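Local coordinates for protein GCN5-related N-acetyltransferase (Ralstonia eutropha JMP134, PDB 2Q0Y) that probably transfers acyl groups, other than aminoacyl groups, to an acceptor as a member of the GCN5-related N-acetyltransferase family, and binds zinc and magnesium ions, at residues A[64-69]-A[93-98]; A[71-76]-A[85-90]. All coordinates share one frame; numbering follows the deposited sequence.

Contact 1 (A[64-69]-A[93-98]); sequences PLAGIG and LYVDPS
Residues 64-69 and 93-95 run antiparallel, their short axes 4.9 Å apart at 173°, with Gly67 and Tyr94 as the hydrogen-bonded pair and Ala66 facing Val95 as the non-hydrogen-bonded one. They belong to the long beta hairpin that supplies two inner strands of the GNAT sheet. Tyr94 and Gly67 exchange two bonds, Gly67 N to Tyr94 O at 3.0 Å and Tyr94 N to Gly67 O at 3.1 Å. Just past the strand end, Asp96 N reaches Leu65 O at 2.8 Å, almost straight on to the carbonyl. On the other edge of 64-69, Leu65 and Ala66 share Met58 in a classic beta bulge. Ala66 CB meets Val95 CG2 at 4.1 Å on the face that helix 104-118 covers through Ile104 and Leu108. With CG anti to the backbone N (chi1 176°), Leu93 lays CD1 against Ile68 CB, also at 4.1 Å. On the opposite face the Tyr94 side chain lies beside Gly67, which has no side chain, and its hydroxyl bonds to Glu25 of helix 12-25. Asp96 OD2 is hydrogen-bonded to ND1 of the zinc ligand His99, and the same oxygen closes an Asx turn, where Ser98 N approaches from above the carboxylate plane at 3.0 Å.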
# COMPACT_ATOMS: atom_id res chain seq x y z
N PRO A 64 -4.54 4.73 -29.11
CA PRO A 64 -4.11 4.09 -27.88
C PRO A 64 -4.54 2.63 -27.78
O PRO A 64 -5.73 2.33 -27.92
CB PRO A 64 -4.80 4.93 -26.79
CG PRO A 64 -5.08 6.24 -27.45
CD PRO A 64 -5.46 5.85 -28.83
N LEU A 65 -3.56 1.75 -27.54
CA LEU A 65 -3.75 0.31 -27.40
C LEU A 65 -3.49 -0.19 -25.98
O LEU A 65 -3.86 -1.30 -25.63
CB LEU A 65 -2.75 -0.43 -28.30
CG LEU A 65 -2.82 -0.38 -29.81
CD1 LEU A 65 -1.83 -1.37 -30.32
CD2 LEU A 65 -4.21 -0.70 -30.33
N ALA A 66 -2.79 0.62 -25.19
CA ALA A 66 -2.35 0.20 -23.86
C ALA A 66 -1.97 1.40 -23.03
O ALA A 66 -1.66 2.47 -23.55
CB ALA A 66 -1.17 -0.74 -23.95
N GLY A 67 -1.96 1.21 -21.72
CA GLY A 67 -1.57 2.27 -20.81
C GLY A 67 -1.10 1.72 -19.49
O GLY A 67 -1.36 0.56 -19.16
N ILE A 68 -0.40 2.56 -18.75
CA ILE A 68 0.06 2.25 -17.40
C ILE A 68 -0.01 3.52 -16.56
O ILE A 68 0.11 4.64 -17.09
CB ILE A 68 1.47 1.62 -17.42
CG1 ILE A 68 1.80 0.95 -16.08
CG2 ILE A 68 2.52 2.68 -17.82
CD1 ILE A 68 3.06 0.07 -16.17
N GLY A 69 -0.24 3.34 -15.27
CA GLY A 69 -0.30 4.45 -14.33
C GLY A 69 0.81 4.33 -13.29
O GLY A 69 1.20 3.21 -12.92
N LEU A 93 -2.21 -1.06 -15.43
CA LEU A 93 -1.62 -1.61 -16.65
C LEU A 93 -2.67 -2.42 -17.39
O LEU A 93 -3.20 -3.42 -16.87
CB LEU A 93 -0.42 -2.51 -16.33
CG LEU A 93 0.20 -3.21 -17.56
CD1 LEU A 93 0.67 -2.22 -18.60
CD2 LEU A 93 1.35 -4.11 -17.16
N TYR A 94 -2.97 -1.98 -18.61
CA TYR A 94 -3.92 -2.67 -19.47
C TYR A 94 -3.37 -2.67 -20.89
O TYR A 94 -2.92 -1.64 -21.39
CB TYR A 94 -5.30 -2.02 -19.47
CG TYR A 94 -6.30 -2.83 -20.26
CD1 TYR A 94 -6.81 -4.04 -19.74
CD2 TYR A 94 -6.71 -2.44 -21.53
CE1 TYR A 94 -7.71 -4.80 -20.47
CE2 TYR A 94 -7.60 -3.20 -22.27
CZ TYR A 94 -8.10 -4.39 -21.73
OH TYR A 94 -8.99 -5.13 -22.47
N VAL A 95 -3.43 -3.84 -21.52
CA VAL A 95 -3.05 -3.98 -22.92
C VAL A 95 -4.21 -4.55 -23.74
O VAL A 95 -4.79 -5.58 -23.38
CB VAL A 95 -1.79 -4.88 -23.09
CG1 VAL A 95 -1.38 -4.97 -24.54
CG2 VAL A 95 -0.62 -4.38 -22.26
N ASP A 96 -4.54 -3.90 -24.85
CA ASP A 96 -5.58 -4.39 -25.77
C ASP A 96 -5.41 -5.89 -26.02
O ASP A 96 -4.32 -6.33 -26.34
CB ASP A 96 -5.52 -3.65 -27.11
CG ASP A 96 -6.49 -4.22 -28.13
OD1 ASP A 96 -7.69 -3.98 -27.97
OD2 ASP A 96 -6.06 -4.90 -29.08
N PRO A 97 -6.49 -6.68 -25.87
CA PRO A 97 -6.43 -8.11 -26.02
C PRO A 97 -5.87 -8.65 -27.34
O PRO A 97 -5.39 -9.78 -27.37
CB PRO A 97 -7.90 -8.53 -25.87
CG PRO A 97 -8.50 -7.52 -25.05
CD PRO A 97 -7.81 -6.24 -25.40
N SER A 98 -5.97 -7.87 -28.41
CA SER A 98 -5.43 -8.28 -29.70
C SER A 98 -3.98 -7.89 -29.92
O SER A 98 -3.45 -8.13 -31.01
CB SER A 98 -6.29 -7.73 -30.81
OG SER A 98 -7.57 -8.30 -30.69

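Contact 2 (A[71-76]-A[85-90]); sequences MVIEWP and DKRGYI. With FMT (formic acid), chain I; FMT (formic acid), chain G.
A twisted antiparallel strand pairing, finished by a cation-pi stack, joins 71-76 to 85-90 near the turn end of the hairpin and at the dimer interface. Met71 with Tyr89 and Ile73 with Arg87 are the hydrogen-bonded pairs, each doubly bonded, as in Ile73 N to Arg87 O at 2.9 Å. Beyond the strand end Trp75 N still reaches Asp85 O at 3.1 Å, but from well above the carbonyl plane. The guanidinium of Arg87 lies flat on the Trp75 indole, planes 19° apart, with CZ 3.6 Å from the centroid of the five-membered ring; CD adds a CH-pi contact over the same face. A bend at chi3 (67°) folds the arginine on to the ring, and its NE donates to His81. In this part of the GNAT sheet, strand 86-95 also pairs with 123-127 through Gly88 and Ile90. Ile73 CG2 packs on Tyr89 CB at 4.2 Å, while selenomethionine Met71 brings SE to the edge of the Tyr89 ring. Tyr89 OH bonds to magnesium ligand His127, and its ring meets Trp75 of the second subunit. On the other face Val72 CG1 rests on Lys86 CB at 3.9 Å, and the extended lysine carries NZ to O2 of a formic acid molecule (chain I), probably from the crystallisation liquor, at 2.6 Å.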
# COMPACT_ATOMS: atom_id res chain seq x y z
N MSE A 71 2.35 6.41 -9.51
CA MSE A 71 2.25 7.39 -8.45
C MSE A 71 3.46 7.22 -7.55
O MSE A 71 4.10 6.18 -7.55
CB MSE A 71 0.98 7.15 -7.64
CG MSE A 71 -0.29 7.12 -8.48
SE MSE A 71 -1.79 6.63 -7.37
CE MSE A 71 -1.91 8.20 -6.64
N VAL A 72 3.77 8.28 -6.82
CA VAL A 72 4.76 8.21 -5.75
C VAL A 72 3.94 8.53 -4.51
O VAL A 72 3.46 9.65 -4.35
CB VAL A 72 5.90 9.19 -5.96
CG1 VAL A 72 6.89 9.14 -4.79
CG2 VAL A 72 6.62 8.88 -7.26
N ILE A 73 3.74 7.53 -3.66
CA ILE A 73 2.87 7.68 -2.51
C ILE A 73 3.66 7.94 -1.24
O ILE A 73 4.78 7.45 -1.09
CB ILE A 73 1.93 6.49 -2.34
CG1 ILE A 73 2.69 5.21 -2.06
CG2 ILE A 73 1.11 6.32 -3.63
CD1 ILE A 73 1.78 4.01 -1.79
N GLU A 74 3.07 8.71 -0.34
CA GLU A 74 3.67 8.92 0.98
C GLU A 74 3.70 7.60 1.74
O GLU A 74 2.74 6.84 1.69
CB GLU A 74 2.87 9.97 1.76
CG GLU A 74 3.01 11.36 1.20
CD GLU A 74 2.40 12.42 2.12
OE1 GLU A 74 1.68 12.05 3.08
OE2 GLU A 74 2.67 13.62 1.88
N TRP A 75 4.81 7.33 2.42
CA TRP A 75 4.98 6.11 3.17
C TRP A 75 6.01 6.32 4.28
O TRP A 75 6.98 7.03 4.08
CB TRP A 75 5.44 4.97 2.25
CG TRP A 75 5.07 3.66 2.79
CD1 TRP A 75 5.83 2.84 3.55
CD2 TRP A 75 3.79 3.04 2.67
NE1 TRP A 75 5.10 1.72 3.91
CE2 TRP A 75 3.85 1.82 3.38
CE3 TRP A 75 2.60 3.40 2.03
CZ2 TRP A 75 2.76 0.96 3.47
CZ3 TRP A 75 1.51 2.54 2.14
CH2 TRP A 75 1.61 1.33 2.83
N PRO A 76 5.81 5.70 5.46
CA PRO A 76 6.87 5.82 6.48
C PRO A 76 8.21 5.24 6.02
O PRO A 76 8.24 4.19 5.37
CB PRO A 76 6.34 4.99 7.65
CG PRO A 76 5.32 4.07 7.02
CD PRO A 76 4.69 4.89 5.95
N ASP A 85 10.65 8.68 2.68
CA ASP A 85 9.28 8.64 3.19
C ASP A 85 8.27 8.53 2.03
O ASP A 85 7.23 9.22 2.01
CB ASP A 85 8.99 9.86 4.06
CG ASP A 85 9.15 11.18 3.32
OD1 ASP A 85 9.65 11.19 2.16
OD2 ASP A 85 8.78 12.21 3.90
N LYS A 86 8.59 7.67 1.08
CA LYS A 86 7.78 7.48 -0.11
C LYS A 86 8.07 6.11 -0.72
O LYS A 86 9.11 5.50 -0.44
CB LYS A 86 8.04 8.59 -1.13
CG LYS A 86 9.47 8.66 -1.63
CD LYS A 86 9.78 9.99 -2.34
CE LYS A 86 11.28 10.12 -2.68
NZ LYS A 86 11.58 11.39 -3.44
N ARG A 87 7.14 5.64 -1.54
CA ARG A 87 7.41 4.52 -2.42
C ARG A 87 6.66 4.70 -3.75
O ARG A 87 5.68 5.44 -3.83
CB ARG A 87 7.12 3.17 -1.74
CG ARG A 87 5.82 3.04 -1.08
CD ARG A 87 5.62 1.60 -0.53
NE ARG A 87 6.51 1.22 0.57
CZ ARG A 87 6.41 0.08 1.26
NH1 ARG A 87 5.44 -0.79 0.99
NH2 ARG A 87 7.26 -0.21 2.23
N GLY A 88 7.19 4.08 -4.79
CA GLY A 88 6.54 4.07 -6.09
C GLY A 88 5.37 3.12 -6.09
O GLY A 88 5.37 2.11 -5.37
N TYR A 89 4.35 3.44 -6.87
CA TYR A 89 3.17 2.59 -7.02
C TYR A 89 2.78 2.53 -8.50
O TYR A 89 2.65 3.57 -9.15
CB TYR A 89 2.00 3.09 -6.15
CG TYR A 89 0.83 2.13 -6.20
CD1 TYR A 89 0.99 0.80 -5.80
CD2 TYR A 89 -0.42 2.52 -6.65
CE1 TYR A 89 -0.03 -0.10 -5.87
CE2 TYR A 89 -1.47 1.60 -6.72
CZ TYR A 89 -1.27 0.29 -6.33
OH TYR A 89 -2.29 -0.68 -6.38
N ILE A 90 2.63 1.33 -9.01
CA ILE A 90 2.22 1.09 -10.39
C ILE A 90 0.81 0.53 -10.37
O ILE A 90 0.49 -0.35 -9.57
CB ILE A 90 3.19 0.12 -11.12
CG1 ILE A 90 4.59 0.74 -11.17
CG2 ILE A 90 2.67 -0.24 -12.52
CD1 ILE A 90 5.64 -0.14 -11.77
C FMT I . 15.27 11.18 -4.32
O1 FMT I . 16.11 10.33 -4.01
O2 FMT I . 14.06 11.00 -4.13
C FMT G . 5.14 0.06 7.88
O1 FMT G . 5.57 0.57 6.88
O2 FMT G . 5.66 -0.93 8.33

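How the contacts relate
Both contacts zip together strands 63-74 and 86-95, contact 2 toward the turn and contact 1 toward the open end, with centres about 23 Å apart on opposite sides of the chain's centre. They meet midway, where Ile68 CD1 packs on Ile90 CG2 at 3.7 Å. Each mixes buried and more open residues, but their surroundings differ. Contact 1 is flanked by helices 12-25 and 104-118 of its own chain; its side-chain packing across the strands is small and aliphatic, and its polar end leads toward the zinc site. Contact 2 buries more surface between its segments, 551 against 305 Å², using larger aromatic and charged groups beside the second subunit and near a magnesium site.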